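Side-chain contacts in Pre-mRNA-splicing factor 38 (Chaetomium thermophilum, PDB 5F5T), which is probably required for pre-mRNA splicing in the nucleus, as a member of the PRP38 family of spliceosomal proteins: residues A28-N33 with S180-R185; I37-V42 with K173-S178; L122-I127 with T138-F143; R185-L190 with D194-R199. One frame throughout, in Å; residues are numbered along the deposited sequence.

Contact 1. Residues A28-N33 with S180-R185; sequences APNGLN and SLWKMR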
loop_
_atom_site.group_PDB
_atom_site.type_symbol
_atom_site.label_atom_id
_atom_site.label_comp_id
_atom_site.label_asym_id
_atom_site.label_seq_id
_atom_site.Cartn_x
_atom_site.Cartn_y
_atom_site.Cartn_z
ATOM N N ALA A 28 -10.031 -0.265 -15.079
ATOM C CA ALA A 28 -9.074 0.534 -14.326
ATOM C C ALA A 28 -7.792 0.694 -15.139
ATOM O O ALA A 28 -7.511 -0.125 -16.014
ATOM C CB ALA A 28 -8.787 -0.113 -12.980
ATOM N N PRO A 29 -7.018 1.762 -14.872
ATOM C CA PRO A 29 -5.781 2.016 -15.624
ATOM C C PRO A 29 -4.788 0.847 -15.609
ATOM O O PRO A 29 -3.955 0.757 -16.509
ATOM C CB PRO A 29 -5.179 3.232 -14.915
ATOM C CG PRO A 29 -6.318 3.908 -14.253
ATOM C CD PRO A 29 -7.382 2.887 -13.992
ATOM N N ASN A 30 -4.880 -0.033 -14.614
ATOM C CA ASN A 30 -4.034 -1.225 -14.569
ATOM C C ASN A 30 -4.639 -2.390 -15.356
ATOM O O ASN A 30 -4.104 -3.498 -15.357
ATOM C CB ASN A 30 -3.769 -1.651 -13.119
ATOM C CG ASN A 30 -5.036 -2.026 -12.373
ATOM O OD1 ASN A 30 -6.139 -1.956 -12.916
ATOM N ND2 ASN A 30 -4.880 -2.441 -11.121
ATOM N N GLY A 31 -5.776 -2.136 -15.995
ATOM C CA GLY A 31 -6.435 -3.130 -16.821
ATOM C C GLY A 31 -7.337 -4.085 -16.063
ATOM O O GLY A 31 -7.736 -5.119 -16.594
ATOM N N LEU A 32 -7.662 -3.744 -14.822
ATOM C CA LEU A 32 -8.606 -4.539 -14.040
ATOM C C LEU A 32 -10.031 -4.004 -14.118
ATOM O O LEU A 32 -10.254 -2.836 -14.444
ATOM C CB LEU A 32 -8.170 -4.595 -12.574
ATOM C CG LEU A 32 -6.858 -5.293 -12.222
ATOM C CD1 LEU A 32 -6.734 -5.393 -10.714
ATOM C CD2 LEU A 32 -6.783 -6.671 -12.858
ATOM N N ASN A 33 -10.993 -4.860 -13.787
ATOM C CA ASN A 33 -12.383 -4.440 -13.714
ATOM C C ASN A 33 -12.722 -4.054 -12.282
ATOM O O ASN A 33 -12.662 -4.894 -11.382
ATOM C CB ASN A 33 -13.322 -5.543 -14.201
ATOM C CG ASN A 33 -14.781 -5.136 -14.124
ATOM O OD1 ASN A 33 -15.582 -5.778 -13.446
ATOM N ND2 ASN A 33 -15.132 -4.062 -14.822
ATOM N N SER A 180 -7.282 -8.326 -1.624
ATOM C CA SER A 180 -6.113 -8.794 -2.351
ATOM C C SER A 180 -5.745 -7.747 -3.387
ATOM O O SER A 180 -6.581 -7.338 -4.197
ATOM C CB SER A 180 -6.378 -10.141 -3.013
ATOM O OG SER A 180 -6.383 -11.182 -2.055
ATOM N N LEU A 181 -4.485 -7.335 -3.376
ATOM C CA LEU A 181 -4.027 -6.290 -4.275
ATOM C C LEU A 181 -3.432 -6.970 -5.486
ATOM O O LEU A 181 -2.783 -8.008 -5.352
ATOM C CB LEU A 181 -2.991 -5.401 -3.591
ATOM C CG LEU A 181 -3.181 -5.128 -2.098
ATOM C CD1 LEU A 181 -1.987 -4.365 -1.531
ATOM C CD2 LEU A 181 -4.469 -4.364 -1.853
ATOM N N TRP A 182 -3.671 -6.409 -6.668
ATOM C CA TRP A 182 -3.269 -7.080 -7.894
ATOM C C TRP A 182 -1.760 -7.245 -7.837
ATOM O O TRP A 182 -1.048 -6.333 -7.401
ATOM C CB TRP A 182 -3.673 -6.289 -9.133
ATOM C CG TRP A 182 -3.001 -4.965 -9.247
ATOM C CD1 TRP A 182 -3.275 -3.828 -8.548
ATOM C CD2 TRP A 182 -1.940 -4.642 -10.147
ATOM N NE1 TRP A 182 -2.432 -2.815 -8.950
ATOM C CE2 TRP A 182 -1.605 -3.293 -9.935
ATOM C CE3 TRP A 182 -1.239 -5.366 -11.117
ATOM C CZ2 TRP A 182 -0.595 -2.656 -10.654
ATOM C CZ3 TRP A 182 -0.238 -4.734 -11.825
ATOM C CH2 TRP A 182 0.074 -3.390 -11.593
ATOM N N LYS A 183 -1.274 -8.410 -8.248
ATOM C CA LYS A 183 0.149 -8.681 -8.143
ATOM C C LYS A 183 0.947 -7.742 -9.042
ATOM O O LYS A 183 0.596 -7.525 -10.199
ATOM C CB LYS A 183 0.437 -10.147 -8.478
ATOM C CG LYS A 183 -0.136 -11.132 -7.456
ATOM C CD LYS A 183 -0.211 -12.545 -8.010
ATOM C CE LYS A 183 -0.929 -13.493 -7.059
ATOM N NZ LYS A 183 0.054 -14.431 -6.442
ATOM N N MET A 184 2.051 -7.233 -8.508
ATOM C CA MET A 184 2.858 -6.227 -9.187
ATOM C C MET A 184 4.230 -6.784 -9.490
ATOM O O MET A 184 4.678 -7.733 -8.843
ATOM C CB MET A 184 3.023 -4.978 -8.324
ATOM C CG MET A 184 1.818 -4.070 -8.244
ATOM S SD MET A 184 2.186 -2.556 -7.324
ATOM C CE MET A 184 0.674 -1.668 -7.618
ATOM N N ARG A 185 4.891 -6.225 -10.493
ATOM C CA ARG A 185 6.297 -6.522 -10.667
ATOM C C ARG A 185 6.999 -5.902 -9.467
ATOM O O ARG A 185 6.655 -4.799 -9.042
ATOM C CB ARG A 185 6.834 -5.965 -11.985
ATOM C CG ARG A 185 6.007 -6.333 -13.208
ATOM C CD ARG A 185 6.601 -5.725 -14.470
ATOM N NE ARG A 185 6.239 -4.317 -14.591
ATOM C CZ ARG A 185 6.198 -3.640 -15.734
ATOM N NH1 ARG A 185 6.510 -4.236 -16.874
ATOM N NH2 ARG A 185 5.849 -2.361 -15.731
#
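Asn30 sets its carboxamide over one face of the Trp182 indole, near the rim of the five-membered ring, with ND2 3.3 Å from Trp182 CD1. Amide and ring planes stand 84° apart, so the amide is upended on the indole instead of lying flat along it. ND2 and the indole NE1 are both donors, and no hydrogen bond joins them. ND2 has a weak bond to the carbonyl of Leu129, while Asn30 OD1 turns back to its own loop and accepts from Leu32 N at 3.0 Å. That bond closes an Asx turn, a place where the short side chain of asparagine can stand in for a peptide group. Beside it, Leu32 CD1 comes obliquely to the foot of the indole, 3.6 Å from Trp182 CB. With Trp182 CG between the backbone N and carbonyl carbon (chi1 64°), the broad ring is directed at the loop, and Met184 CG covers the face opposite Asn30. Arg128 adds a cation-pi contact and also donates to the Trp182 carbonyl, fixing the residue to helix 117-130. Within the loop, a type I turn runs from Ala28 to Gly31, and glycine suits the position after the two corners, where phi is positive (85°). The arrangement is a type I turn followed by a G1 bulge, with Gly31 in the bulge position and an Asx turn overlapping it, set against a surface tryptophan.

Contact 2. Residues I37-V42 with K173-S178; sequences IMEKAV and KDRVCS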
loop_
_atom_site.group_PDB
_atom_site.type_symbol
_atom_site.label_atom_id
_atom_site.label_comp_id
_atom_site.label_asym_id
_atom_site.label_seq_id
_atom_site.Cartn_x
_atom_site.Cartn_y
_atom_site.Cartn_z
ATOM N N ILE A 37 -12.353 -6.097 -8.399
ATOM C CA ILE A 37 -11.083 -5.873 -7.710
ATOM C C ILE A 37 -11.167 -6.374 -6.276
ATOM O O ILE A 37 -10.216 -6.948 -5.746
ATOM C CB ILE A 37 -10.672 -4.392 -7.731
ATOM C CG1 ILE A 37 -10.551 -3.917 -9.181
ATOM C CG2 ILE A 37 -9.333 -4.204 -7.043
ATOM C CD1 ILE A 37 -9.800 -2.615 -9.347
ATOM N N MET A 38 -12.305 -6.132 -5.641
ATOM C CA MET A 38 -12.552 -6.678 -4.318
ATOM C C MET A 38 -13.343 -7.987 -4.428
ATOM O O MET A 38 -14.147 -8.160 -5.347
ATOM C CB MET A 38 -13.273 -5.647 -3.451
ATOM C CG MET A 38 -12.339 -4.522 -3.012
ATOM S SD MET A 38 -13.172 -3.187 -2.145
ATOM C CE MET A 38 -13.958 -4.154 -0.878
ATOM N N GLU A 39 -13.089 -8.911 -3.506
ATOM C CA GLU A 39 -13.703 -10.239 -3.536
ATOM C C GLU A 39 -15.221 -10.163 -3.386
ATOM O O GLU A 39 -15.736 -9.261 -2.730
ATOM C CB GLU A 39 -13.108 -11.114 -2.433
ATOM C CG GLU A 39 -11.609 -10.935 -2.269
ATOM C CD GLU A 39 -11.108 -11.355 -0.901
ATOM O OE1 GLU A 39 -9.899 -11.187 -0.638
ATOM O OE2 GLU A 39 -11.922 -11.840 -0.088
ATOM N N LYS A 40 -15.925 -11.122 -3.983
ATOM C CA LYS A 40 -17.388 -11.118 -4.006
ATOM C C LYS A 40 -17.973 -11.128 -2.599
ATOM O O LYS A 40 -18.922 -10.401 -2.308
ATOM C CB LYS A 40 -17.913 -12.319 -4.798
ATOM C CG LYS A 40 -19.392 -12.254 -5.161
ATOM C CD LYS A 40 -19.820 -13.519 -5.897
ATOM C CE LYS A 40 -21.330 -13.701 -5.893
ATOM N NZ LYS A 40 -21.989 -12.823 -6.901
ATOM N N ALA A 41 -17.382 -11.945 -1.732
ATOM C CA ALA A 41 -17.821 -12.066 -0.347
ATOM C C ALA A 41 -17.773 -10.711 0.350
ATOM O O ALA A 41 -18.735 -10.297 1.006
ATOM C CB ALA A 41 -16.964 -13.076 0.393
ATOM N N VAL A 42 -16.648 -10.022 0.201
ATOM C CA VAL A 42 -16.479 -8.713 0.810
ATOM C C VAL A 42 -17.441 -7.691 0.197
ATOM O O VAL A 42 -17.984 -6.847 0.911
ATOM C CB VAL A 42 -15.032 -8.213 0.661
ATOM C CG1 VAL A 42 -14.857 -6.871 1.351
ATOM C CG2 VAL A 42 -14.061 -9.231 1.236
ATOM N N LYS A 173 2.999 -5.622 0.450
ATOM C CA LYS A 173 2.155 -6.713 0.919
ATOM C C LYS A 173 1.124 -7.120 -0.131
ATOM O O LYS A 173 0.686 -6.300 -0.941
ATOM C CB LYS A 173 1.456 -6.325 2.221
ATOM C CG LYS A 173 2.202 -6.766 3.471
ATOM C CD LYS A 173 1.604 -6.152 4.725
ATOM C CE LYS A 173 2.107 -6.866 5.972
ATOM N NZ LYS A 173 3.248 -6.150 6.606
ATOM N N ASP A 174 0.757 -8.398 -0.116
ATOM C CA ASP A 174 -0.237 -8.949 -1.036
ATOM C C ASP A 174 -1.673 -8.652 -0.616
ATOM O O ASP A 174 -2.546 -8.489 -1.465
ATOM C CB ASP A 174 -0.043 -10.460 -1.184
ATOM C CG ASP A 174 1.205 -10.811 -1.970
ATOM O OD1 ASP A 174 1.631 -9.985 -2.807
ATOM O OD2 ASP A 174 1.758 -11.907 -1.753
ATOM N N ARG A 175 -1.923 -8.610 0.689
ATOM C CA ARG A 175 -3.276 -8.384 1.184
ATOM C C ARG A 175 -3.334 -7.258 2.215
ATOM O O ARG A 175 -2.652 -7.293 3.238
ATOM C CB ARG A 175 -3.833 -9.673 1.787
ATOM C CG ARG A 175 -5.334 -9.657 2.008
ATOM C CD ARG A 175 -5.886 -11.069 2.131
ATOM N NE ARG A 175 -7.302 -11.124 1.787
ATOM C CZ ARG A 175 -8.282 -11.106 2.683
ATOM N NH1 ARG A 175 -7.994 -11.025 3.975
ATOM N NH2 ARG A 175 -9.548 -11.160 2.291
ATOM N N VAL A 176 -4.157 -6.256 1.926
ATOM C CA VAL A 176 -4.344 -5.113 2.810
ATOM C C VAL A 176 -5.825 -4.771 2.933
ATOM O O VAL A 176 -6.520 -4.664 1.924
ATOM C CB VAL A 176 -3.564 -3.882 2.300
ATOM C CG1 VAL A 176 -4.009 -2.614 3.018
ATOM C CG2 VAL A 176 -2.070 -4.104 2.455
ATOM N N CYS A 177 -6.296 -4.605 4.169
ATOM C CA CYS A 177 -7.689 -4.248 4.438
ATOM C C CYS A 177 -8.656 -5.259 3.838
ATOM O O CYS A 177 -9.610 -4.884 3.157
ATOM C CB CYS A 177 -8.008 -2.852 3.907
ATOM S SG CYS A 177 -7.367 -1.518 4.923
ATOM N N SER A 178 -8.362 -6.538 4.049
ATOM C CA SER A 178 -9.241 -7.624 3.634
ATOM C C SER A 178 -9.382 -7.654 2.117
ATOM O O SER A 178 -10.316 -8.249 1.580
ATOM C CB SER A 178 -10.617 -7.487 4.294
ATOM O OG SER A 178 -10.591 -7.921 5.642
#
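The chain of residues 37-42 turns from a loop into helix 40-48, with Glu39 at the N-cap position, while residues 173-178 leave helix 163-172, form a short, weakly bonded strand and bend at Cys177 and Ser178. Both of these residues have positive phi. The backbones approach most closely at Val42 CA and Ser178 CA, 7.8 Å apart. Glu39 and Arg175, whose ends meet, are long enough to bridge the distance between their own backbones. Arg175 does so with its CG anti to the backbone N (chi1 -165°) and its chain extended as far as NE. Glu39, also extended beyond CG, crosses it at about a right angle. Arg175 NH2 donates to Glu39 OE1 at 3.0 Å along a nearly straight N-H path (170°), meeting the oxygen on its syn side. This is a salt bridge made by one nitrogen, with the carboxylate at the edge of the guanidinium and the two planes only 26° apart. One guanidinium face is covered by the carbonyl carbon of Ser178. Deeper in, Val42 CG2 rests 3.9 Å from Ser178 O, and the compact branched valine also packs on Leu89 of helix 87-98. The Ser178 hydroxyl is hydrogen-bonded to the backbone N of Val78. Together these features are those of a two-residue beta-hairpin with a type I' turn, between strands 175-176 and 179-180, tied by an ion pair to the start of a helix.

Contact 3. Residues L122-I127 with T138-F143; sequences LAAFYI and TLLEPF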
loop_
_atom_site.group_PDB
_atom_site.type_symbol
_atom_site.label_atom_id
_atom_site.label_comp_id
_atom_site.label_asym_id
_atom_site.label_seq_id
_atom_site.Cartn_x
_atom_site.Cartn_y
_atom_site.Cartn_z
ATOM N N LEU A 122 -7.037 6.557 2.081
ATOM C CA LEU A 122 -8.032 6.050 1.149
ATOM C C LEU A 122 -7.550 6.182 -0.284
ATOM O O LEU A 122 -7.614 5.227 -1.057
ATOM C CB LEU A 122 -9.355 6.800 1.314
ATOM C CG LEU A 122 -10.513 6.291 0.449
ATOM C CD1 LEU A 122 -10.649 4.778 0.578
ATOM C CD2 LEU A 122 -11.824 6.994 0.773
ATOM N N ALA A 123 -7.041 7.362 -0.623
ATOM C CA ALA A 123 -6.565 7.628 -1.975
ATOM C C ALA A 123 -5.408 6.705 -2.331
ATOM O O ALA A 123 -5.351 6.172 -3.434
ATOM C CB ALA A 123 -6.154 9.082 -2.119
ATOM N N ALA A 124 -4.488 6.516 -1.392
ATOM C CA ALA A 124 -3.347 5.640 -1.612
ATOM C C ALA A 124 -3.812 4.203 -1.821
ATOM O O ALA A 124 -3.311 3.503 -2.703
ATOM C CB ALA A 124 -2.381 5.724 -0.450
ATOM N N PHE A 125 -4.782 3.779 -1.015
ATOM C CA PHE A 125 -5.352 2.440 -1.132
ATOM C C PHE A 125 -5.936 2.249 -2.529
ATOM O O PHE A 125 -5.604 1.288 -3.232
ATOM C CB PHE A 125 -6.430 2.228 -0.066
ATOM C CG PHE A 125 -6.959 0.819 0.010
ATOM C CD1 PHE A 125 -6.124 -0.269 -0.181
ATOM C CD2 PHE A 125 -8.299 0.586 0.281
ATOM C CE1 PHE A 125 -6.616 -1.563 -0.102
ATOM C CE2 PHE A 125 -8.796 -0.704 0.359
ATOM C CZ PHE A 125 -7.953 -1.780 0.168
ATOM N N TYR A 126 -6.760 3.206 -2.944
ATOM C CA TYR A 126 -7.426 3.155 -4.238
ATOM C C TYR A 126 -6.417 3.139 -5.381
ATOM O O TYR A 126 -6.603 2.441 -6.380
ATOM C CB TYR A 126 -8.381 4.341 -4.391
ATOM C CG TYR A 126 -9.171 4.309 -5.678
ATOM C CD1 TYR A 126 -10.293 3.503 -5.803
ATOM C CD2 TYR A 126 -8.788 5.074 -6.770
ATOM C CE1 TYR A 126 -11.014 3.464 -6.978
ATOM C CE2 TYR A 126 -9.503 5.043 -7.949
ATOM C CZ TYR A 126 -10.616 4.235 -8.048
ATOM O OH TYR A 126 -11.332 4.198 -9.223
ATOM N N ILE A 127 -5.355 3.924 -5.233
ATOM C CA ILE A 127 -4.303 3.978 -6.235
ATOM C C ILE A 127 -3.619 2.619 -6.351
ATOM O O ILE A 127 -3.399 2.122 -7.455
ATOM C CB ILE A 127 -3.265 5.065 -5.908
ATOM C CG1 ILE A 127 -3.857 6.450 -6.179
ATOM C CG2 ILE A 127 -1.996 4.864 -6.729
ATOM C CD1 ILE A 127 -2.878 7.591 -5.984
ATOM N N THR A 138 5.852 5.327 -7.919
ATOM C CA THR A 138 6.206 6.742 -8.034
ATOM C C THR A 138 5.276 7.640 -7.214
ATOM O O THR A 138 5.730 8.583 -6.571
ATOM C CB THR A 138 6.193 7.225 -9.500
ATOM O OG1 THR A 138 4.907 6.978 -10.077
ATOM C CG2 THR A 138 7.256 6.505 -10.310
ATOM N N LEU A 139 3.977 7.356 -7.251
ATOM C CA LEU A 139 2.995 8.156 -6.520
ATOM C C LEU A 139 3.050 7.948 -5.017
ATOM O O LEU A 139 3.016 8.913 -4.259
ATOM C CB LEU A 139 1.573 7.854 -7.009
ATOM C CG LEU A 139 1.205 8.262 -8.435
ATOM C CD1 LEU A 139 -0.080 7.578 -8.869
ATOM C CD2 LEU A 139 1.071 9.769 -8.527
ATOM N N LEU A 140 3.116 6.692 -4.587
ATOM C CA LEU A 140 2.985 6.380 -3.165
ATOM C C LEU A 140 4.277 6.516 -2.364
ATOM O O LEU A 140 4.236 6.900 -1.199
ATOM C CB LEU A 140 2.433 4.970 -2.979
ATOM C CG LEU A 140 1.052 4.723 -3.576
ATOM C CD1 LEU A 140 0.490 3.397 -3.087
ATOM C CD2 LEU A 140 0.120 5.871 -3.233
ATOM N N GLU A 141 5.419 6.223 -2.977
ATOM C CA GLU A 141 6.674 6.237 -2.219
ATOM C C GLU A 141 7.019 7.569 -1.526
ATOM O O GLU A 141 7.618 7.549 -0.451
ATOM C CB GLU A 141 7.838 5.819 -3.121
ATOM C CG GLU A 141 7.921 4.314 -3.324
ATOM C CD GLU A 141 9.166 3.878 -4.069
ATOM O OE1 GLU A 141 9.818 4.733 -4.705
ATOM O OE2 GLU A 141 9.490 2.672 -4.016
ATOM N N PRO A 142 6.637 8.725 -2.110
ATOM C CA PRO A 142 6.946 9.949 -1.358
ATOM C C PRO A 142 6.283 10.029 0.016
ATOM O O PRO A 142 6.806 10.703 0.904
ATOM C CB PRO A 142 6.416 11.057 -2.269
ATOM C CG PRO A 142 6.536 10.494 -3.633
ATOM C CD PRO A 142 6.204 9.036 -3.486
ATOM N N PHE A 143 5.158 9.347 0.197
ATOM C CA PHE A 143 4.424 9.441 1.455
ATOM C C PHE A 143 4.965 8.487 2.511
ATOM O O PHE A 143 4.384 8.339 3.585
ATOM C CB PHE A 143 2.940 9.214 1.208
ATOM C CG PHE A 143 2.352 10.205 0.254
ATOM C CD1 PHE A 143 2.316 11.551 0.579
ATOM C CD2 PHE A 143 1.886 9.805 -0.985
ATOM C CE1 PHE A 143 1.797 12.475 -0.303
ATOM C CE2 PHE A 143 1.365 10.726 -1.874
ATOM C CZ PHE A 143 1.322 12.063 -1.532
#
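Ala124 CB touches Leu140 CD2 at 3.7 Å, and Leu140 CD2 also lies 3.8 Å from Ala124 CA, so the leucine tip sits directly on the helix surface. The small side chain of alanine suits a place where the backbones come this close, Ala124 CA and Leu140 CA lying 6.6 Å apart. One turn further along, Ile127 meets Leu139 at about a right angle, and both of its branch ends, CG2 and CD1, lie 4.0 Å from Leu139 CD1. Ile127 CG2, anti to the backbone N, also approaches Leu140 CD2 at 4.2 Å, and the branched isoleucine thus spans two leucines. The segments belong to helices 117-130 and 133-140, which follow each other through a short connection and run roughly antiparallel as a helical hairpin. Residues 141-143 form a 3-10 segment, in which Phe143 N bonds to Leu140 O. Farther out, Ile167 and Leu170 of helix 163-172 pack on Ala124, and Tyr110 of helix 102-115 on Leu139.

Contact 4. Residues R185-L190 with D194-R199; sequences RRRDIL and DLLEPR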
loop_
_atom_site.group_PDB
_atom_site.type_symbol
_atom_site.label_atom_id
_atom_site.label_comp_id
_atom_site.label_asym_id
_atom_site.label_seq_id
_atom_site.Cartn_x
_atom_site.Cartn_y
_atom_site.Cartn_z
ATOM N N ARG A 185 4.891 -6.225 -10.493
ATOM C CA ARG A 185 6.297 -6.522 -10.667
ATOM C C ARG A 185 6.999 -5.902 -9.467
ATOM O O ARG A 185 6.655 -4.799 -9.042
ATOM C CB ARG A 185 6.834 -5.965 -11.985
ATOM C CG ARG A 185 6.007 -6.333 -13.208
ATOM C CD ARG A 185 6.601 -5.725 -14.470
ATOM N NE ARG A 185 6.239 -4.317 -14.591
ATOM C CZ ARG A 185 6.198 -3.640 -15.734
ATOM N NH1 ARG A 185 6.510 -4.236 -16.874
ATOM N NH2 ARG A 185 5.849 -2.361 -15.731
ATOM N N ARG A 186 7.941 -6.632 -8.885
ATOM C CA ARG A 186 8.690 -6.128 -7.744
ATOM C C ARG A 186 9.514 -4.916 -8.159
ATOM O O ARG A 186 9.867 -4.775 -9.332
ATOM C CB ARG A 186 9.584 -7.219 -7.164
ATOM C CG ARG A 186 8.820 -8.354 -6.526
ATOM C CD ARG A 186 9.741 -9.228 -5.704
ATOM N NE ARG A 186 10.063 -10.461 -6.410
ATOM C CZ ARG A 186 11.146 -10.635 -7.154
ATOM N NH1 ARG A 186 12.026 -9.654 -7.283
ATOM N NH2 ARG A 186 11.351 -11.793 -7.762
ATOM N N ARG A 187 9.819 -4.046 -7.202
ATOM C CA ARG A 187 10.518 -2.806 -7.510
ATOM C C ARG A 187 11.874 -3.076 -8.154
ATOM O O ARG A 187 12.268 -2.383 -9.095
ATOM C CB ARG A 187 10.693 -1.958 -6.252
ATOM C CG ARG A 187 10.536 -0.470 -6.505
ATOM C CD ARG A 187 11.457 0.356 -5.626
ATOM N NE ARG A 187 11.267 1.784 -5.857
ATOM C CZ ARG A 187 12.063 2.534 -6.612
ATOM N NH1 ARG A 187 13.110 1.991 -7.224
ATOM N NH2 ARG A 187 11.810 3.827 -6.759
ATOM N N ASP A 188 12.580 -4.089 -7.658
ATOM C CA ASP A 188 13.885 -4.436 -8.212
ATOM C C ASP A 188 13.771 -4.887 -9.671
ATOM O O ASP A 188 14.694 -4.681 -10.458
ATOM C CB ASP A 188 14.572 -5.520 -7.375
ATOM C CG ASP A 188 13.750 -6.782 -7.261
ATOM O OD1 ASP A 188 12.536 -6.722 -7.523
ATOM O OD2 ASP A 188 14.323 -7.835 -6.909
ATOM N N ILE A 189 12.655 -5.521 -10.023
ATOM C CA ILE A 189 12.406 -5.903 -11.412
ATOM C C ILE A 189 12.292 -4.655 -12.287
ATOM O O ILE A 189 12.894 -4.584 -13.360
ATOM C CB ILE A 189 11.138 -6.780 -11.558
ATOM C CG1 ILE A 189 11.498 -8.268 -11.496
ATOM C CG2 ILE A 189 10.477 -6.556 -12.907
ATOM C CD1 ILE A 189 12.375 -8.661 -10.332
ATOM N N LEU A 190 11.530 -3.670 -11.817
ATOM C CA LEU A 190 11.373 -2.405 -12.531
ATOM C C LEU A 190 12.715 -1.691 -12.683
ATOM O O LEU A 190 13.012 -1.121 -13.733
ATOM C CB LEU A 190 10.379 -1.502 -11.797
ATOM C CG LEU A 190 8.928 -1.985 -11.718
ATOM C CD1 LEU A 190 7.974 -0.841 -11.407
ATOM C CD2 LEU A 190 8.521 -2.661 -13.021
ATOM N N ASP A 194 15.010 -0.703 -16.017
ATOM C CA ASP A 194 15.301 0.725 -16.210
ATOM C C ASP A 194 14.052 1.605 -16.210
ATOM O O ASP A 194 14.115 2.783 -16.563
ATOM C CB ASP A 194 16.071 0.951 -17.517
ATOM C CG ASP A 194 17.547 0.642 -17.387
ATOM O OD1 ASP A 194 17.952 0.081 -16.348
ATOM O OD2 ASP A 194 18.301 0.957 -18.334
ATOM N N LEU A 195 12.918 1.035 -15.821
ATOM C CA LEU A 195 11.710 1.824 -15.633
ATOM C C LEU A 195 11.820 2.717 -14.402
ATOM O O LEU A 195 11.287 3.825 -14.378
ATOM C CB LEU A 195 10.493 0.906 -15.525
ATOM C CG LEU A 195 10.343 -0.059 -16.704
ATOM C CD1 LEU A 195 9.238 -1.071 -16.445
ATOM C CD2 LEU A 195 10.084 0.710 -17.992
ATOM N N LEU A 196 12.506 2.222 -13.375
ATOM C CA LEU A 196 12.664 2.966 -12.126
ATOM C C LEU A 196 14.118 3.059 -11.672
ATOM O O LEU A 196 14.857 2.078 -11.728
ATOM C CB LEU A 196 11.834 2.327 -11.017
ATOM C CG LEU A 196 10.345 2.659 -10.991
ATOM C CD1 LEU A 196 9.714 2.096 -9.732
ATOM C CD2 LEU A 196 10.132 4.157 -11.072
ATOM N N GLU A 197 14.523 4.242 -11.226
ATOM C CA GLU A 197 15.779 4.387 -10.504
ATOM C C GLU A 197 15.560 3.920 -9.066
ATOM O O GLU A 197 14.418 3.844 -8.612
ATOM C CB GLU A 197 16.271 5.837 -10.545
ATOM C CG GLU A 197 16.583 6.352 -11.945
ATOM C CD GLU A 197 17.718 5.588 -12.602
ATOM O OE1 GLU A 197 18.710 5.277 -11.908
ATOM O OE2 GLU A 197 17.629 5.313 -13.818
ATOM N N PRO A 198 16.645 3.589 -8.348
ATOM C CA PRO A 198 16.479 3.194 -6.945
ATOM C C PRO A 198 15.854 4.309 -6.112
ATOM O O PRO A 198 16.065 5.486 -6.402
ATOM C CB PRO A 198 17.913 2.906 -6.500
ATOM C CG PRO A 198 18.587 2.468 -7.761
ATOM C CD PRO A 198 18.035 3.402 -8.798
ATOM N N ARG A 199 15.078 3.936 -5.101
ATOM C CA ARG A 199 14.365 4.912 -4.288
ATOM C C ARG A 199 15.348 5.780 -3.515
ATOM O O ARG A 199 16.344 5.288 -2.983
ATOM C CB ARG A 199 13.410 4.218 -3.318
ATOM C CG ARG A 199 12.550 5.184 -2.513
ATOM C CD ARG A 199 11.665 4.452 -1.525
ATOM N NE ARG A 199 12.436 3.959 -0.387
ATOM C CZ ARG A 199 12.610 4.640 0.741
ATOM N NH1 ARG A 199 12.064 5.840 0.885
ATOM N NH2 ARG A 199 13.325 4.120 1.728
#
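Leu196 CD1 lies over the centre of the Arg187 guanidinium, 3.9 Å from Arg187 CZ, while the backbone N of Arg199 stands over the opposite face. The Arg187 chain bends at chi2 (-145°), carrying the group to the Glu197 carbonyl: in its plane, NH1 donates to Glu197 O at 2.7 Å (164°), with a weak second bond from NH2. Salt bridges from NE to Glu141 and NH1 to Glu191 suit arginine's many-donor end. Leu190 packs through CD1 on Leu196 CD1 and through CD2 on Leu195 CD1, each at 3.8 Å. Asp194, with positive phi, ends the helix in a Schellman motif, whose long bond back is the weak Leu195 N to Leu190 O; Leu196 N adds a further weak bond. Arg199 forms salt bridges through NE and NH2 with acid on the chain of another protein. The outer side is looser: Leu195 CD1 lies over one face of the exposed Arg185 guanidinium, whose NE pairs with Asp133. Helix 187-192 and its return loop lie against helix 133-140, with Tyr137 touching Arg187, Leu190 and Leu196.

From the N terminus, the chain leading into helix 40-48 supplies the first segment of both contact 1 and contact 2, 28-33 from the loop and 37-42 from the loop's end and the helix start. Contact 1 closes the longest loop, bringing residues 28-33 to 180-185. Contact 2 lies within it, bringing 37-42 to the first strand and turn of the hairpin that spans 175-180, and contact 3 lies within both as a short-range pairing of consecutive helices. None of the three cross. Phe125 in contact 3 packs on Leu181 of contact 1 and Cys177 of contact 2. Contact 4 follows in series, sharing Arg185 with contact 1, and its Arg187 reaches back to Glu141, fastening the C-terminal chain beside helix 133-140.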